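Side-chain contact in peptidoglycan-recognition protein LB (Drosophila melanogaster, PDB 7NSZ), which hydrolyses the amide bond between N-acetylmuramoyl groups and L-amino acids in bacterial peptidoglycan, using one zinc ion, and so probably scavenges biologically active peptidoglycan: residues F138-G143 against P147-L152. The protein carries 1 engineered substitution. Residues are numbered along the deposited sequence; the frame is centred on the assembly and turned at random.
Sequences FGVFKG and PAYKLL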
ATOM      1  N   PHE A 138      -8.709  -4.349   9.690  1.00 12.10           N
ATOM      2  CA  PHE A 138      -8.555  -5.827   9.720  1.00 12.41           C
ATOM      3  C   PHE A 138      -7.156  -6.197  10.222  1.00 12.03           C
ATOM      4  O   PHE A 138      -6.972  -7.141  11.032  1.00 11.75           O
ATOM      5  CB  PHE A 138      -8.773  -6.445   8.341  1.00 16.38           C
ATOM      6  N   GLY A 139      -6.123  -5.437   9.804  1.00 10.77           N
ATOM      7  CA  GLY A 139      -4.749  -5.672  10.244  1.00 10.88           C
ATOM      8  C   GLY A 139      -4.635  -5.429  11.730  1.00 10.65           C
ATOM      9  O   GLY A 139      -3.937  -6.217  12.420  1.00 11.12           O
ATOM     10  N   VAL A 140      -5.281  -4.412  12.284  1.00 11.42           N
ATOM     11  CA  VAL A 140      -5.269  -4.192  13.758  1.00 12.03           C
ATOM     12  C   VAL A 140      -6.045  -5.316  14.456  1.00 12.41           C
ATOM     13  O   VAL A 140      -5.536  -5.863  15.444  1.00 12.98           O
ATOM     14  CB  VAL A 140      -5.844  -2.820  14.104  1.00 11.88           C
ATOM     15  CG1 VAL A 140      -6.038  -2.624  15.603  1.00 13.80           C
ATOM     16  CG2 VAL A 140      -4.953  -1.710  13.564  1.00 11.50           C
ATOM     17  N   PHE A 141      -7.183  -5.713  13.928  1.00 12.55           N
ATOM     18  CA  PHE A 141      -8.033  -6.797  14.507  1.00 13.41           C
ATOM     19  C   PHE A 141      -7.197  -8.067  14.641  1.00 16.01           C
ATOM     20  O   PHE A 141      -7.267  -8.745  15.698  1.00 14.79           O
ATOM     21  CB  PHE A 141      -9.267  -6.877  13.601  1.00 15.24           C
ATOM     22  CG  PHE A 141     -10.198  -8.043  13.815  1.00 18.72           C
ATOM     23  CD1 PHE A 141     -11.228  -7.934  14.713  1.00 23.18           C
ATOM     24  CD2 PHE A 141     -10.049  -9.218  13.095  1.00 20.09           C
ATOM     25  CE1 PHE A 141     -12.116  -8.989  14.886  1.00 25.23           C
ATOM     26  CE2 PHE A 141     -10.915 -10.288  13.297  1.00 23.98           C
ATOM     27  CZ  PHE A 141     -11.940 -10.161  14.191  1.00 23.34           C
ATOM     28  N   LYS A 142      -6.427  -8.412  13.601  1.00 13.86           N
ATOM     29  CA  LYS A 142      -5.635  -9.661  13.531  1.00 15.91           C
ATOM     30  C   LYS A 142      -4.317  -9.553  14.278  1.00 15.40           C
ATOM     31  O   LYS A 142      -3.618 -10.580  14.380  1.00 17.99           O
ATOM     32  CB  LYS A 142      -5.374 -10.023  12.069  1.00 18.27           C
ATOM     33  CG  LYS A 142      -6.518 -10.717  11.375  1.00 23.07           C
ATOM     34  CD  LYS A 142      -6.932 -12.008  12.063  1.00 26.22           C
ATOM     35  CE  LYS A 142      -5.744 -12.908  12.298  1.00 28.45           C
ATOM     36  NZ  LYS A 142      -6.117 -14.321  12.132  1.00 31.80           N
ATOM     37  N   GLY A 143      -3.900  -8.385  14.720  1.00 14.29           N
ATOM     38  CA  GLY A 143      -2.633  -8.239  15.424  1.00 13.92           C
ATOM     39  C   GLY A 143      -1.438  -8.052  14.488  1.00 13.29           C
ATOM     40  O   GLY A 143      -0.312  -8.054  14.989  1.00 15.91           O
ATOM     41  N   PRO A 147      -1.995  -1.476  17.408  1.00 18.58           N
ATOM     42  CA  PRO A 147      -3.178  -0.663  17.665  1.00 18.21           C
ATOM     43  C   PRO A 147      -2.898   0.840  17.784  1.00 18.80           C
ATOM     44  O   PRO A 147      -3.791   1.565  17.515  1.00 18.68           O
ATOM     45  CB  PRO A 147      -3.743  -1.199  18.996  1.00 18.96           C
ATOM     46  CG  PRO A 147      -2.609  -1.969  19.617  1.00 21.29           C
ATOM     47  CD  PRO A 147      -1.726  -2.447  18.477  1.00 19.50           C
ATOM     48  N   ALA A 148      -1.668   1.216  18.095  1.00 18.01           N
ATOM     49  CA  ALA A 148      -1.200   2.622  18.097  1.00 19.66           C
ATOM     50  C   ALA A 148      -0.316   2.925  16.886  1.00 17.40           C
ATOM     51  O   ALA A 148       0.590   3.785  16.973  1.00 17.40           O
ATOM     52  CB  ALA A 148      -0.448   2.904  19.368  1.00 20.52           C
ATOM     53  N   TYR A 149      -0.658   2.333  15.741  1.00 15.00           N
ATOM     54  CA  TYR A 149       0.137   2.579  14.514  1.00 13.78           C
ATOM     55  C   TYR A 149       0.172   4.076  14.202  1.00 13.39           C
ATOM     56  O   TYR A 149      -0.773   4.843  14.469  1.00 13.91           O
ATOM     57  CB  TYR A 149      -0.399   1.721  13.359  1.00 13.11           C
ATOM     58  CG  TYR A 149      -1.747   2.139  12.868  1.00 13.26           C
ATOM     59  CD1 TYR A 149      -1.903   3.045  11.837  1.00 12.70           C
ATOM     60  CD2 TYR A 149      -2.909   1.637  13.448  1.00 13.30           C
ATOM     61  CE1 TYR A 149      -3.137   3.490  11.434  1.00 12.58           C
ATOM     62  CE2 TYR A 149      -4.159   2.053  13.024  1.00 14.96           C
ATOM     63  CZ  TYR A 149      -4.286   2.961  11.993  1.00 12.86           C
ATOM     64  OH  TYR A 149      -5.493   3.415  11.525  1.00 16.08           O
ATOM     65  N   LYS A 150       1.236   4.445  13.503  1.00 12.94           N
ATOM     66  CA  LYS A 150       1.334   5.780  12.888  1.00 12.83           C
ATOM     67  C   LYS A 150       1.083   5.669  11.391  1.00 10.12           C
ATOM     68  O   LYS A 150       1.705   4.771  10.732  1.00 11.81           O
ATOM     69  CB  LYS A 150       2.675   6.445  13.143  1.00 14.56           C
ATOM     70  CG  LYS A 150       2.835   6.847  14.601  1.00 17.80           C
ATOM     71  CD  LYS A 150       4.235   7.281  14.967  1.00 23.84           C
ATOM     72  CE  LYS A 150       4.346   7.557  16.446  1.00 28.14           C
ATOM     73  NZ  LYS A 150       4.715   6.333  17.204  1.00 34.44           N
ATOM     74  N   LEU A 151       0.235   6.513  10.854  1.00 10.10           N
ATOM     75  CA  LEU A 151      -0.109   6.581   9.425  1.00 10.10           C
ATOM     76  C   LEU A 151       0.700   7.690   8.752  1.00  9.74           C
ATOM     77  O   LEU A 151       0.631   8.873   9.226  1.00 11.01           O
ATOM     78  CB  LEU A 151      -1.631   6.791   9.276  1.00 10.83           C
ATOM     79  CG  LEU A 151      -2.126   6.924   7.846  1.00 11.59           C
ATOM     80  CD1 LEU A 151      -2.161   5.546   7.184  1.00 12.14           C
ATOM     81  CD2 LEU A 151      -3.499   7.564   7.850  1.00 13.45           C
ATOM     82  N   LEU A 152       1.373   7.356   7.639  1.00  9.04           N
ATOM     83  CA  LEU A 152       2.212   8.327   6.888  1.00  9.03           C
ATOM     84  C   LEU A 152       1.981   8.182   5.398  1.00  9.11           C
ATOM     85  O   LEU A 152       1.537   7.130   4.948  1.00 10.53           O
ATOM     86  CB  LEU A 152       3.695   8.045   7.152  1.00 10.51           C
ATOM     87  CG  LEU A 152       4.174   8.081   8.578  1.00 11.43           C
ATOM     88  CD1 LEU A 152       5.594   7.495   8.660  1.00 12.03           C
ATOM     89  CD2 LEU A 152       4.144   9.502   9.145  1.00 13.00           C
TER
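The carbonyl O of Val140 accepts a hydrogen bond from Gly143 N at 3.1 Å. This bond belongs to the Schellman motif that ends helix 126-142, with Gly143 at positive phi. One step earlier, Lys142 N still makes a regular helical bond to Phe138 O, 2.9 Å long. The helix is the connecting element of a beta-alpha-beta crossover in the PGRP amidase fold. It links the parallel strands 110-115 and 149-153, with strand 38-45 lying between them in the sheet. After the helix the chain runs through the short strand 145-146, turns a corner at Pro147 and Ala148, and enters strand 149-153, the outermost of the sheet. Val140 divides its two methyls between Pro147, in the corner, and Tyr149, just after it. CG1 is anti to the backbone N (chi1 172°) and rests 4.0 Å from Pro147 CA. The CB of Pro147 is slightly farther from the same methyl. The other branch, CG2, faces Tyr149. The two side chains cross at about a right angle. His176 stacks on the Tyr149 ring and also hydrogen-bonds to Tyr149 O through ND1. The contact is small, lies near the surface and is purely apolar. Val140 CG2 approaches the Tyr149 ring obliquely, 3.9 Å from both CD2 and CE2.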